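Local coordinates for protein diaminopimelate decarboxylase (Phaeodactylum tricornutum, PDB 7JPJ) that probably catalyses the pyridoxal-phosphate-dependent decarboxylation of diaminopimelate to lysine and works as an obligate dimer, at residues S126-F131 with A140-R145; S100-E105 with E277-T282; S66-F71 with I76-S81. All blocks are in the same frame, centred on the assembly; numbering follows the deposited sequence.

In the fold
Following the chain from the N terminus, contact 3 comes first: helix 65-73 turns back through a short loop onto strand 77-80 of the parallel barrel. The next strand, 99-101, lies beside it in the sheet and runs into 100-105, where contact 2 opens. Contact 1 falls within the long excursion that follows, joining helix 125-134 to strand 141-147 across a short turn. Only at 277-282, on the last barrel strand, does contact 2 close. Contacts 1 and 3 are thus local helix-to-strand packings on the barrel wall, about 23 Å apart between centres, whereas contact 2 spans the barrel interior. Contact 2 touches both others, through Q127 to T103 and through A80 to S100.

Contact 1 (S126-F131 with A140-R145); sequences SQLERF and AKVGVR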
ATOM      1  N   SER A 126      -8.557 -17.261 -22.040  1.00 24.90           N
ATOM      2  CA  SER A 126      -7.901 -18.358 -21.331  1.00 24.61           C
ATOM      3  C   SER A 126      -8.800 -18.944 -20.251  1.00 23.49           C
ATOM      4  O   SER A 126      -8.837 -20.166 -20.062  1.00 23.72           O
ATOM      5  CB  SER A 126      -6.597 -17.866 -20.707  1.00 25.39           C
ATOM      6  OG  SER A 126      -6.022 -16.840 -21.491  1.00 26.39           O
ATOM      7  N   GLN A 127      -9.520 -18.090 -19.520  1.00 24.93           N
ATOM      8  CA  GLN A 127     -10.375 -18.584 -18.446  1.00 23.89           C
ATOM      9  C   GLN A 127     -11.572 -19.342 -18.999  1.00 23.16           C
ATOM     10  O   GLN A 127     -11.965 -20.379 -18.452  1.00 23.16           O
ATOM     11  CB  GLN A 127     -10.842 -17.428 -17.566  1.00 22.95           C
ATOM     12  CG  GLN A 127      -9.737 -16.772 -16.772  1.00 23.47           C
ATOM     13  CD  GLN A 127     -10.263 -15.728 -15.814  1.00 22.50           C
ATOM     14  OE1 GLN A 127     -11.437 -15.360 -15.864  1.00 21.84           O
ATOM     15  NE2 GLN A 127      -9.397 -15.247 -14.930  1.00 22.63           N
ATOM     16  N   LEU A 128     -12.168 -18.833 -20.077  1.00 22.44           N
ATOM     17  CA  LEU A 128     -13.284 -19.530 -20.700  1.00 23.13           C
ATOM     18  C   LEU A 128     -12.858 -20.903 -21.204  1.00 24.22           C
ATOM     19  O   LEU A 128     -13.576 -21.892 -21.023  1.00 24.60           O
ATOM     20  CB  LEU A 128     -13.850 -18.686 -21.841  1.00 23.96           C
ATOM     21  CG  LEU A 128     -15.246 -19.041 -22.350  1.00 24.67           C
ATOM     22  CD1 LEU A 128     -16.252 -18.987 -21.214  1.00 23.67           C
ATOM     23  CD2 LEU A 128     -15.647 -18.103 -23.474  1.00 25.77           C
ATOM     24  N   GLU A 129     -11.681 -20.985 -21.828  1.00 25.28           N
ATOM     25  CA  GLU A 129     -11.221 -22.262 -22.359  1.00 26.65           C
ATOM     26  C   GLU A 129     -10.930 -23.255 -21.240  1.00 26.44           C
ATOM     27  O   GLU A 129     -11.247 -24.444 -21.364  1.00 27.38           O
ATOM     28  CB  GLU A 129      -9.986 -22.053 -23.233  1.00 27.68           C
ATOM     29  CG  GLU A 129     -10.282 -21.399 -24.572  1.00 28.86           C
ATOM     30  CD  GLU A 129      -9.022 -21.064 -25.345  1.00 30.21           C
ATOM     31  OE1 GLU A 129      -7.943 -20.987 -24.718  1.00 29.82           O
ATOM     32  OE2 GLU A 129      -9.111 -20.882 -26.577  1.00 31.67           O
ATOM     33  N   ARG A 130     -10.329 -22.789 -20.141  1.00 24.09           N
ATOM     34  CA  ARG A 130     -10.101 -23.670 -18.999  1.00 25.14           C
ATOM     35  C   ARG A 130     -11.420 -24.146 -18.403  1.00 24.57           C
ATOM     36  O   ARG A 130     -11.553 -25.314 -18.016  1.00 25.63           O
ATOM     37  CB  ARG A 130      -9.256 -22.954 -17.943  1.00 26.03           C
ATOM     38  CG  ARG A 130      -7.821 -22.667 -18.376  1.00 26.73           C
ATOM     39  CD  ARG A 130      -7.055 -21.912 -17.300  1.00 27.30           C
ATOM     40  NE  ARG A 130      -6.924 -22.699 -16.078  1.00 28.40           N
ATOM     41  CZ  ARG A 130      -6.481 -22.219 -14.920  1.00 28.08           C
ATOM     42  NH1 ARG A 130      -6.122 -20.945 -14.820  1.00 27.09           N
ATOM     43  NH2 ARG A 130      -6.399 -23.015 -13.861  1.00 28.54           N
ATOM     44  N   PHE A 131     -12.411 -23.255 -18.325  1.00 24.67           N
ATOM     45  CA  PHE A 131     -13.738 -23.654 -17.867  1.00 24.67           C
ATOM     46  C   PHE A 131     -14.368 -24.652 -18.830  1.00 26.22           C
ATOM     47  O   PHE A 131     -14.929 -25.671 -18.410  1.00 27.07           O
ATOM     48  CB  PHE A 131     -14.623 -22.415 -17.712  1.00 23.59           C
ATOM     49  CG  PHE A 131     -15.946 -22.686 -17.055  1.00 23.58           C
ATOM     50  CD1 PHE A 131     -16.074 -22.627 -15.678  1.00 22.92           C
ATOM     51  CD2 PHE A 131     -17.063 -22.987 -17.815  1.00 24.48           C
ATOM     52  CE1 PHE A 131     -17.292 -22.868 -15.071  1.00 23.16           C
ATOM     53  CE2 PHE A 131     -18.279 -23.231 -17.215  1.00 24.70           C
ATOM     54  CZ  PHE A 131     -18.394 -23.171 -15.840  1.00 24.04           C
ATOM     55  N   ALA A 140     -22.221 -26.430 -19.005  1.00 31.97           N
ATOM     56  CA  ALA A 140     -22.266 -25.598 -17.815  1.00 30.20           C
ATOM     57  C   ALA A 140     -22.592 -24.154 -18.170  1.00 29.17           C
ATOM     58  O   ALA A 140     -22.161 -23.634 -19.203  1.00 29.13           O
ATOM     59  CB  ALA A 140     -20.933 -25.676 -17.073  1.00 29.11           C
ATOM     60  N   LYS A 141     -23.384 -23.515 -17.315  1.00 28.45           N
ATOM     61  CA  LYS A 141     -23.629 -22.090 -17.441  1.00 27.57           C
ATOM     62  C   LYS A 141     -22.437 -21.318 -16.899  1.00 25.91           C
ATOM     63  O   LYS A 141     -21.752 -21.764 -15.976  1.00 25.32           O
ATOM     64  CB  LYS A 141     -24.908 -21.687 -16.701  1.00 27.90           C
ATOM     65  CG  LYS A 141     -26.187 -22.210 -17.353  1.00 29.75           C
ATOM     66  CD  LYS A 141     -27.262 -22.572 -16.333  1.00 30.55           C
ATOM     67  CE  LYS A 141     -26.677 -23.217 -15.081  1.00 30.20           C
ATOM     68  NZ  LYS A 141     -27.721 -23.434 -14.031  1.00 31.10           N
ATOM     69  N   VAL A 142     -22.185 -20.152 -17.491  1.00 24.91           N
ATOM     70  CA  VAL A 142     -21.030 -19.342 -17.129  1.00 23.66           C
ATOM     71  C   VAL A 142     -21.329 -17.904 -17.514  1.00 23.62           C
ATOM     72  O   VAL A 142     -22.132 -17.642 -18.413  1.00 24.66           O
ATOM     73  CB  VAL A 142     -19.741 -19.872 -17.810  1.00 23.65           C
ATOM     74  CG1 VAL A 142     -19.734 -19.525 -19.295  1.00 24.55           C
ATOM     75  CG2 VAL A 142     -18.497 -19.336 -17.117  1.00 22.50           C
ATOM     76  N   GLY A 143     -20.697 -16.967 -16.808  1.00 22.93           N
ATOM     77  CA  GLY A 143     -20.764 -15.566 -17.154  1.00 23.38           C
ATOM     78  C   GLY A 143     -19.569 -15.152 -17.993  1.00 23.84           C
ATOM     79  O   GLY A 143     -18.530 -15.806 -17.993  1.00 23.21           O
ATOM     80  N   VAL A 144     -19.736 -14.050 -18.722  1.00 21.70           N
ATOM     81  CA  VAL A 144     -18.710 -13.524 -19.617  1.00 22.19           C
ATOM     82  C   VAL A 144     -18.581 -12.026 -19.373  1.00 22.53           C
ATOM     83  O   VAL A 144     -19.541 -11.278 -19.590  1.00 23.51           O
ATOM     84  CB  VAL A 144     -19.039 -13.795 -21.096  1.00 23.66           C
ATOM     85  CG1 VAL A 144     -17.911 -13.313 -21.988  1.00 24.37           C
ATOM     86  CG2 VAL A 144     -19.298 -15.276 -21.324  1.00 23.66           C
ATOM     87  N   ARG A 145     -17.400 -11.588 -18.937  1.00 20.97           N
ATOM     88  CA  ARG A 145     -17.125 -10.164 -18.799  1.00 23.90           C
ATOM     89  C   ARG A 145     -16.532  -9.626 -20.095  1.00 27.71           C
ATOM     90  O   ARG A 145     -15.560 -10.180 -20.619  1.00 27.35           O
ATOM     91  CB  ARG A 145     -16.177  -9.875 -17.634  1.00 22.50           C
ATOM     92  CG  ARG A 145     -15.752  -8.410 -17.602  1.00 25.86           C
ATOM     93  CD  ARG A 145     -15.207  -7.962 -16.259  1.00 23.83           C
ATOM     94  NE  ARG A 145     -14.764  -6.569 -16.319  1.00 27.29           N
ATOM     95  CZ  ARG A 145     -14.395  -5.850 -15.264  1.00 26.10           C
ATOM     96  NH1 ARG A 145     -14.413  -6.389 -14.053  1.00 22.07           N
ATOM     97  NH2 ARG A 145     -14.006  -4.590 -15.421  1.00 29.09           N
TER
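F131 and V142 meet through a matched pair of torsions: the ring of F131 leaves the helix with CG anti to the backbone N (chi1 -171°), and V142 takes the same course with its CG2. Coming from opposite directions, the two side chains end with the valine methyl over the middle of one ring face. CG2 of V142 is 3.9 Å from the centroid of the F131 ring and only 10° off its normal, a clear CH-pi contact. The far end of the ring slides past the start of the strand. There CE2 of F131 lies 3.6 Å from A140 CB, and CZ of F131 is also 3.6 Å from the backbone O of K141, which approaches obliquely. A turn earlier in the helix, L128 lays CD1 slantwise against the other valine branch, 4.0 Å from V142 CG1, so V142 offers one methyl to each helix residue. Helix 126-131 runs antiparallel to strand 141-145, the axes 10.4 Å apart. Around this core F110 and V114 of helix 110-116 and L120 of strand 119-122 also pack on F131. S126, on another side of the helix, hydrogen-bonds D297 of the second subunit. An alanine in place of F131 is likely to leave V142 CG2 and A140 CB without their aromatic partner and open a gap between helix and strand. Strand 119-122, helix 125-134 and strand 141-147 form one beta-alpha-beta unit, and here the helix is seated on the second strand. The side-chain chemistry is wholly apolar, which implies that the fit rests on dispersion and shape rather than on directional bonds or charge.

Contact 2 (S100-E105 with E277-T282); sequences SLSTQE and EIEPGT. With SO4 (sulfate ion), chain D.
E279 faces S100 and S102 across the barrel interior, but loosely: its OE1 is 4.1 Å from S100 OG and 4.4 Å from S102 OG. The carboxylate gets there on a chain extended beyond CG (chi2 174°), reaching from the loop after strand 275-278 toward strand 99-101. The bonds that position it come from elsewhere: OE1 accepts a hydrogen bond from N234 ND2 and OE2 a weak one from H201 NE2, and D79 OD2, of like charge, lies close to OE2; S100 and S102 pair through their backbones with strand 77-80, and S102 OG has a weak hydrogen bond with N121 ND2.

Two residues further along, the chain that carries E279 grips a sulfate ion, probably taken up from the crystallisation liquor. G281 N donates to sulfate O2 over 3.1 Å, and T282 N donates to sulfate O3, also over 3.1 Å. The hydroxyl of T282 adds a third bond, OG1 to sulfate O1 at 2.8 Å; with chi1 at -57° it stays beside the backbone N, so both groups reach the same ion, which Y395 OH and G238 N also hydrogen-bond. T282 opens the short helix 282-285, whose N-terminal end would probably favour an anion.

On the other segment, T103 OG1 accepts from E105 N at 3.0 Å, an ST turn.

The sequence E279-P280-G281 matches the Glu-Pro-Gly signature of fold-type III decarboxylases, in which the glutamate meets the pyridine nitrogen of pyridoxal phosphate. K60, the predicted attachment lysine, carries no cofactor in this structure and lies about 7 Å from E279 between side chains. Held by the backbone N of G281, T282 and G238, the sulfate is consistent with marking the cofactor's phosphate site at the mouth of a TIM barrel.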
ATOM      1  N   SER A 100     -20.392 -14.439  -6.895  1.00 19.82           N
ATOM      2  CA  SER A 100     -19.930 -14.473  -8.274  1.00 20.18           C
ATOM      3  C   SER A 100     -18.452 -14.108  -8.301  1.00 20.17           C
ATOM      4  O   SER A 100     -18.007 -13.234  -7.550  1.00 20.07           O
ATOM      5  CB  SER A 100     -20.738 -13.519  -9.165  1.00 20.37           C
ATOM      6  OG  SER A 100     -20.403 -12.168  -8.911  1.00 20.44           O
ATOM      7  N   LEU A 101     -17.690 -14.783  -9.160  1.00 20.58           N
ATOM      8  CA  LEU A 101     -16.235 -14.645  -9.201  1.00 20.60           C
ATOM      9  C   LEU A 101     -15.819 -13.948 -10.493  1.00 20.93           C
ATOM     10  O   LEU A 101     -15.995 -14.494 -11.588  1.00 20.97           O
ATOM     11  CB  LEU A 101     -15.560 -16.010  -9.078  1.00 20.47           C
ATOM     12  CG  LEU A 101     -14.054 -16.067  -9.338  1.00 20.74           C
ATOM     13  CD1 LEU A 101     -13.294 -15.181  -8.359  1.00 20.40           C
ATOM     14  CD2 LEU A 101     -13.555 -17.501  -9.265  1.00 20.63           C
ATOM     15  N   SER A 102     -15.267 -12.745 -10.357  1.00 21.52           N
ATOM     16  CA  SER A 102     -14.663 -12.004 -11.460  1.00 21.63           C
ATOM     17  C   SER A 102     -13.243 -11.649 -11.037  1.00 22.18           C
ATOM     18  O   SER A 102     -13.048 -10.768 -10.193  1.00 22.04           O
ATOM     19  CB  SER A 102     -15.465 -10.748 -11.800  1.00 20.98           C
ATOM     20  OG  SER A 102     -16.856 -10.962 -11.624  1.00 20.97           O
ATOM     21  N   THR A 103     -12.257 -12.330 -11.616  1.00 21.42           N
ATOM     22  CA  THR A 103     -10.890 -12.246 -11.131  1.00 21.77           C
ATOM     23  C   THR A 103      -9.925 -12.091 -12.298  1.00 22.09           C
ATOM     24  O   THR A 103     -10.203 -12.523 -13.419  1.00 21.93           O
ATOM     25  CB  THR A 103     -10.522 -13.491 -10.301  1.00 21.55           C
ATOM     26  OG1 THR A 103      -9.177 -13.377  -9.823  1.00 21.35           O
ATOM     27  CG2 THR A 103     -10.657 -14.758 -11.135  1.00 21.66           C
ATOM     28  N   GLN A 104      -8.787 -11.451 -12.019  1.00 21.73           N
ATOM     29  CA  GLN A 104      -7.678 -11.413 -12.961  1.00 21.99           C
ATOM     30  C   GLN A 104      -6.883 -12.709 -12.968  1.00 22.29           C
ATOM     31  O   GLN A 104      -6.191 -12.993 -13.949  1.00 22.43           O
ATOM     32  CB  GLN A 104      -6.736 -10.250 -12.632  1.00 21.60           C
ATOM     33  CG  GLN A 104      -7.284  -8.872 -12.965  1.00 20.84           C
ATOM     34  CD  GLN A 104      -7.167  -8.536 -14.439  1.00 20.39           C
ATOM     35  OE1 GLN A 104      -7.947  -9.016 -15.258  1.00 20.36           O
ATOM     36  NE2 GLN A 104      -6.188  -7.709 -14.785  1.00 19.66           N
ATOM     37  N   GLU A 105      -6.975 -13.499 -11.899  1.00 22.26           N
ATOM     38  CA  GLU A 105      -6.191 -14.720 -11.724  1.00 22.19           C
ATOM     39  C   GLU A 105      -7.151 -15.848 -11.359  1.00 21.80           C
ATOM     40  O   GLU A 105      -7.595 -15.949 -10.211  1.00 21.18           O
ATOM     41  CB  GLU A 105      -5.123 -14.526 -10.650  1.00 21.74           C
ATOM     42  CG  GLU A 105      -4.390 -15.786 -10.226  1.00 21.24           C
ATOM     43  CD  GLU A 105      -3.449 -15.535  -9.061  1.00 20.03           C
ATOM     44  OE1 GLU A 105      -3.202 -14.352  -8.742  1.00 19.42           O
ATOM     45  OE2 GLU A 105      -2.954 -16.516  -8.464  1.00 19.47           O
ATOM     46  N   GLU A 277     -27.899  -6.569 -12.475  1.00 20.53           N
ATOM     47  CA  GLU A 277     -27.009  -6.704 -11.332  1.00 19.94           C
ATOM     48  C   GLU A 277     -26.132  -5.470 -11.218  1.00 19.71           C
ATOM     49  O   GLU A 277     -25.722  -4.892 -12.228  1.00 19.97           O
ATOM     50  CB  GLU A 277     -26.124  -7.943 -11.444  1.00 19.61           C
ATOM     51  CG  GLU A 277     -26.871  -9.252 -11.336  1.00 19.85           C
ATOM     52  CD  GLU A 277     -25.938 -10.442 -11.333  1.00 19.65           C
ATOM     53  OE1 GLU A 277     -24.711 -10.238 -11.459  1.00 19.42           O
ATOM     54  OE2 GLU A 277     -26.425 -11.584 -11.186  1.00 20.15           O
ATOM     55  N   ILE A 278     -25.850  -5.072  -9.980  1.00 19.07           N
ATOM     56  CA  ILE A 278     -24.943  -3.973  -9.690  1.00 18.56           C
ATOM     57  C   ILE A 278     -23.937  -4.448  -8.651  1.00 18.47           C
ATOM     58  O   ILE A 278     -24.259  -5.244  -7.764  1.00 18.86           O
ATOM     59  CB  ILE A 278     -25.694  -2.713  -9.200  1.00 18.50           C
ATOM     60  CG1 ILE A 278     -26.462  -2.999  -7.907  1.00 18.85           C
ATOM     61  CG2 ILE A 278     -26.637  -2.208 -10.281  1.00 18.78           C
ATOM     62  CD1 ILE A 278     -27.156  -1.783  -7.334  1.00 19.02           C
ATOM     63  N   GLU A 279     -22.703  -3.966  -8.772  1.00 21.15           N
ATOM     64  CA  GLU A 279     -21.593  -4.413  -7.933  1.00 20.48           C
ATOM     65  C   GLU A 279     -20.942  -3.236  -7.213  1.00 20.16           C
ATOM     66  O   GLU A 279     -19.764  -2.936  -7.437  1.00 19.96           O
ATOM     67  CB  GLU A 279     -20.564  -5.165  -8.774  1.00 20.53           C
ATOM     68  CG  GLU A 279     -20.833  -6.659  -8.924  1.00 20.85           C
ATOM     69  CD  GLU A 279     -19.860  -7.339  -9.883  1.00 21.19           C
ATOM     70  OE1 GLU A 279     -20.229  -8.376 -10.485  1.00 21.25           O
ATOM     71  OE2 GLU A 279     -18.726  -6.833 -10.041  1.00 21.34           O
ATOM     72  N   PRO A 280     -21.673  -2.556  -6.323  1.00 19.18           N
ATOM     73  CA  PRO A 280     -21.090  -1.397  -5.636  1.00 18.83           C
ATOM     74  C   PRO A 280     -20.144  -1.836  -4.526  1.00 18.17           C
ATOM     75  O   PRO A 280     -20.447  -2.749  -3.754  1.00 18.33           O
ATOM     76  CB  PRO A 280     -22.313  -0.669  -5.069  1.00 19.65           C
ATOM     77  CG  PRO A 280     -23.289  -1.749  -4.825  1.00 20.21           C
ATOM     78  CD  PRO A 280     -23.069  -2.782  -5.906  1.00 19.82           C
ATOM     79  N   GLY A 281     -18.988  -1.185  -4.462  1.00 18.63           N
ATOM     80  CA  GLY A 281     -18.065  -1.396  -3.368  1.00 18.07           C
ATOM     81  C   GLY A 281     -17.961  -0.158  -2.501  1.00 18.02           C
ATOM     82  O   GLY A 281     -18.336  -0.174  -1.324  1.00 18.47           O
ATOM     83  N   THR A 282     -17.456   0.927  -3.093  1.00 17.52           N
ATOM     84  CA  THR A 282     -17.357   2.197  -2.383  1.00 17.41           C
ATOM     85  C   THR A 282     -18.717   2.647  -1.857  1.00 18.33           C
ATOM     86  O   THR A 282     -18.854   3.005  -0.683  1.00 19.17           O
ATOM     87  CB  THR A 282     -16.758   3.255  -3.310  1.00 17.26           C
ATOM     88  OG1 THR A 282     -15.480   2.810  -3.781  1.00 17.18           O
ATOM     89  CG2 THR A 282     -16.595   4.579  -2.582  1.00 17.30           C
TER
HETATM   90  S   SO4 D 502     -16.255   0.516  -6.598  1.00 20.77           S
HETATM   91  O1  SO4 D 502     -15.911   1.914  -6.350  1.00 20.77           O
HETATM   92  O2  SO4 D 502     -17.699   0.401  -6.800  1.00 20.77           O
HETATM   93  O3  SO4 D 502     -15.858  -0.301  -5.456  1.00 20.77           O
HETATM   94  O4  SO4 D 502     -15.544   0.050  -7.786  1.00 20.77           O

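Contact 3 (S66-F71 with I76-S81); sequences SILKYF and IHVDAS
F71 and I76 carry most of this contact, with a backbone bond and a side-chain contact between the same two residues. I76 N donates to F71 O at 2.9 Å, with an N-H...O angle of 151°, so the chain is tied back onto the helix shortly before strand 77-80. Their side chains lie alongside each other and point the same way: CB of F71 is 4.1 Å from CB of I76. CG of F71 (chi1 -74°) and CG1 of I76 both lie anti to the carbonyl carbon, which carries the isoleucine chain along the aromatic one until I76 CD1 comes within 4.2 Å of F71 CD1. The methyl meets the ring obliquely there, while the I76 CG2 branch stays back by the F71 CB.

One turn earlier in the helix, L68 makes a second, smaller point of packing. Its CD2 tip lies 4.1 Å from V78 CG2, the two side chains crossing at about a right angle.

Around the pair, Y57 of strand 53-58 meets F71 edge-to-face, and L284 of helix 282-285 packs on both F71 and I76. The touching side chains are buried hydrocarbon, so the backbone bond supplies the directional part of the contact and the side chains fill the space between helix and sheet.

Strand 53-58, helix 65-73 and strand 77-80 form a beta-alpha-beta crossover between neighbouring parallel strands, the repeating unit of a TIM barrel, and this is the return from helix to second strand in the pyridoxal-binding domain.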
ATOM      1  N   SER A  66     -18.185  -9.532   9.739  1.00 17.66           N
ATOM      2  CA  SER A  66     -19.397  -8.883  10.225  1.00 18.50           C
ATOM      3  C   SER A  66     -20.069  -8.073   9.122  1.00 17.62           C
ATOM      4  O   SER A  66     -21.299  -8.075   9.003  1.00 17.97           O
ATOM      5  CB  SER A  66     -19.074  -7.993  11.425  1.00 19.76           C
ATOM      6  OG  SER A  66     -18.563  -8.762  12.500  1.00 20.80           O
ATOM      7  N   ILE A  67     -19.280  -7.375   8.304  1.00 18.77           N
ATOM      8  CA  ILE A  67     -19.852  -6.659   7.167  1.00 18.35           C
ATOM      9  C   ILE A  67     -20.491  -7.640   6.192  1.00 18.16           C
ATOM     10  O   ILE A  67     -21.591  -7.402   5.677  1.00 18.10           O
ATOM     11  CB  ILE A  67     -18.777  -5.793   6.482  1.00 17.97           C
ATOM     12  CG1 ILE A  67     -18.065  -4.912   7.512  1.00 18.26           C
ATOM     13  CG2 ILE A  67     -19.394  -4.941   5.384  1.00 17.72           C
ATOM     14  CD1 ILE A  67     -18.966  -3.884   8.169  1.00 19.00           C
ATOM     15  N   LEU A  68     -19.817  -8.763   5.929  1.00 17.59           N
ATOM     16  CA  LEU A  68     -20.396  -9.790   5.069  1.00 17.71           C
ATOM     17  C   LEU A  68     -21.682 -10.341   5.668  1.00 18.05           C
ATOM     18  O   LEU A  68     -22.687 -10.503   4.967  1.00 17.99           O
ATOM     19  CB  LEU A  68     -19.390 -10.917   4.841  1.00 18.17           C
ATOM     20  CG  LEU A  68     -18.137 -10.583   4.037  1.00 18.18           C
ATOM     21  CD1 LEU A  68     -17.324 -11.845   3.810  1.00 19.14           C
ATOM     22  CD2 LEU A  68     -18.504  -9.927   2.719  1.00 18.03           C
ATOM     23  N   LYS A  69     -21.666 -10.638   6.969  1.00 18.31           N
ATOM     24  CA  LYS A  69     -22.857 -11.176   7.616  1.00 18.85           C
ATOM     25  C   LYS A  69     -24.002 -10.171   7.593  1.00 18.88           C
ATOM     26  O   LYS A  69     -25.169 -10.551   7.436  1.00 19.36           O
ATOM     27  CB  LYS A  69     -22.533 -11.590   9.052  1.00 19.69           C
ATOM     28  CG  LYS A  69     -21.595 -12.783   9.165  1.00 20.01           C
ATOM     29  CD  LYS A  69     -21.190 -13.026  10.612  1.00 21.04           C
ATOM     30  CE  LYS A  69     -20.097 -14.084  10.725  1.00 21.15           C
ATOM     31  NZ  LYS A  69     -20.545 -15.422  10.241  1.00 21.33           N
ATOM     32  N   TYR A  70     -23.690  -8.880   7.739  1.00 18.47           N
ATOM     33  CA  TYR A  70     -24.743  -7.871   7.754  1.00 19.08           C
ATOM     34  C   TYR A  70     -25.383  -7.721   6.378  1.00 18.46           C
ATOM     35  O   TYR A  70     -26.614  -7.697   6.255  1.00 19.00           O
ATOM     36  CB  TYR A  70     -24.201  -6.526   8.231  1.00 19.50           C
ATOM     37  CG  TYR A  70     -25.237  -5.441   8.096  1.00 20.35           C
ATOM     38  CD1 TYR A  70     -26.257  -5.317   9.028  1.00 21.78           C
ATOM     39  CD2 TYR A  70     -25.227  -4.567   7.013  1.00 19.76           C
ATOM     40  CE1 TYR A  70     -27.225  -4.343   8.903  1.00 22.46           C
ATOM     41  CE2 TYR A  70     -26.195  -3.589   6.878  1.00 20.49           C
ATOM     42  CZ  TYR A  70     -27.189  -3.482   7.827  1.00 21.77           C
ATOM     43  OH  TYR A  70     -28.156  -2.514   7.704  1.00 22.56           O
ATOM     44  N   PHE A  71     -24.563  -7.595   5.331  1.00 19.25           N
ATOM     45  CA  PHE A  71     -25.107  -7.464   3.984  1.00 18.52           C
ATOM     46  C   PHE A  71     -25.822  -8.733   3.542  1.00 18.59           C
ATOM     47  O   PHE A  71     -26.726  -8.672   2.703  1.00 18.57           O
ATOM     48  CB  PHE A  71     -24.000  -7.114   2.994  1.00 17.28           C
ATOM     49  CG  PHE A  71     -23.526  -5.689   3.085  1.00 17.30           C
ATOM     50  CD1 PHE A  71     -24.385  -4.680   3.487  1.00 18.23           C
ATOM     51  CD2 PHE A  71     -22.219  -5.360   2.759  1.00 16.59           C
ATOM     52  CE1 PHE A  71     -23.947  -3.368   3.566  1.00 18.48           C
ATOM     53  CE2 PHE A  71     -21.777  -4.054   2.837  1.00 16.80           C
ATOM     54  CZ  PHE A  71     -22.641  -3.056   3.242  1.00 17.76           C
ATOM     55  N   ILE A  76     -28.227  -8.958   0.214  1.00 18.93           N
ATOM     56  CA  ILE A  76     -27.229  -8.449  -0.720  1.00 18.52           C
ATOM     57  C   ILE A  76     -26.201  -9.546  -0.956  1.00 18.55           C
ATOM     58  O   ILE A  76     -25.698 -10.152  -0.002  1.00 18.52           O
ATOM     59  CB  ILE A  76     -26.565  -7.170  -0.187  1.00 17.94           C
ATOM     60  CG1 ILE A  76     -27.549  -6.002  -0.230  1.00 17.98           C
ATOM     61  CG2 ILE A  76     -25.314  -6.844  -0.986  1.00 17.55           C
ATOM     62  CD1 ILE A  76     -26.942  -4.686   0.190  1.00 17.54           C
ATOM     63  N   HIS A  77     -25.895  -9.812  -2.221  1.00 18.66           N
ATOM     64  CA  HIS A  77     -24.989 -10.892  -2.578  1.00 18.36           C
ATOM     65  C   HIS A  77     -23.545 -10.388  -2.553  1.00 17.51           C
ATOM     66  O   HIS A  77     -23.260  -9.267  -2.122  1.00 17.06           O
ATOM     67  CB  HIS A  77     -25.388 -11.477  -3.932  1.00 19.35           C
ATOM     68  CG  HIS A  77     -26.713 -12.178  -3.919  1.00 20.02           C
ATOM     69  ND1 HIS A  77     -26.982 -13.280  -4.702  1.00 20.46           N
ATOM     70  CD2 HIS A  77     -27.844 -11.933  -3.216  1.00 20.28           C
ATOM     71  CE1 HIS A  77     -28.222 -13.681  -4.484  1.00 20.79           C
ATOM     72  NE2 HIS A  77     -28.766 -12.880  -3.586  1.00 20.85           N
ATOM     73  N   VAL A  78     -22.609 -11.216  -3.016  1.00 18.39           N
ATOM     74  CA  VAL A  78     -21.182 -10.928  -2.918  1.00 17.92           C
ATOM     75  C   VAL A  78     -20.549 -11.057  -4.298  1.00 18.05           C
ATOM     76  O   VAL A  78     -20.820 -12.021  -5.024  1.00 18.62           O
ATOM     77  CB  VAL A  78     -20.488 -11.865  -1.910  1.00 17.97           C
ATOM     78  CG1 VAL A  78     -19.009 -12.017  -2.233  1.00 17.75           C
ATOM     79  CG2 VAL A  78     -20.672 -11.351  -0.494  1.00 17.70           C
ATOM     80  N   ASP A  79     -19.715 -10.077  -4.661  1.00 19.35           N
ATOM     81  CA  ASP A  79     -18.871 -10.128  -5.852  1.00 19.89           C
ATOM     82  C   ASP A  79     -17.421 -10.281  -5.401  1.00 19.21           C
ATOM     83  O   ASP A  79     -16.854  -9.365  -4.794  1.00 18.26           O
ATOM     84  CB  ASP A  79     -19.054  -8.875  -6.708  1.00 20.05           C
ATOM     85  CG  ASP A  79     -17.838  -8.569  -7.576  1.00 20.14           C
ATOM     86  OD1 ASP A  79     -17.331  -9.486  -8.269  1.00 20.57           O
ATOM     87  OD2 ASP A  79     -17.390  -7.400  -7.569  1.00 19.57           O
ATOM     88  N   ALA A  80     -16.822 -11.430  -5.707  1.00 19.56           N
ATOM     89  CA  ALA A  80     -15.490 -11.772  -5.228  1.00 18.65           C
ATOM     90  C   ALA A  80     -14.445 -11.517  -6.308  1.00 19.51           C
ATOM     91  O   ALA A  80     -14.696 -11.735  -7.496  1.00 20.69           O
ATOM     92  CB  ALA A  80     -15.434 -13.232  -4.783  1.00 18.29           C
ATOM     93  N   SER A  81     -13.264 -11.064  -5.880  1.00 19.53           N
ATOM     94  CA  SER A  81     -12.184 -10.706  -6.788  1.00 20.19           C
ATOM     95  C   SER A  81     -11.137 -11.800  -6.948  1.00 20.50           C
ATOM     96  O   SER A  81     -10.234 -11.650  -7.778  1.00 21.28           O
ATOM     97  CB  SER A  81     -11.496  -9.427  -6.305  1.00 18.84           C
ATOM     98  OG  SER A  81     -12.355  -8.314  -6.436  1.00 19.12           O
TER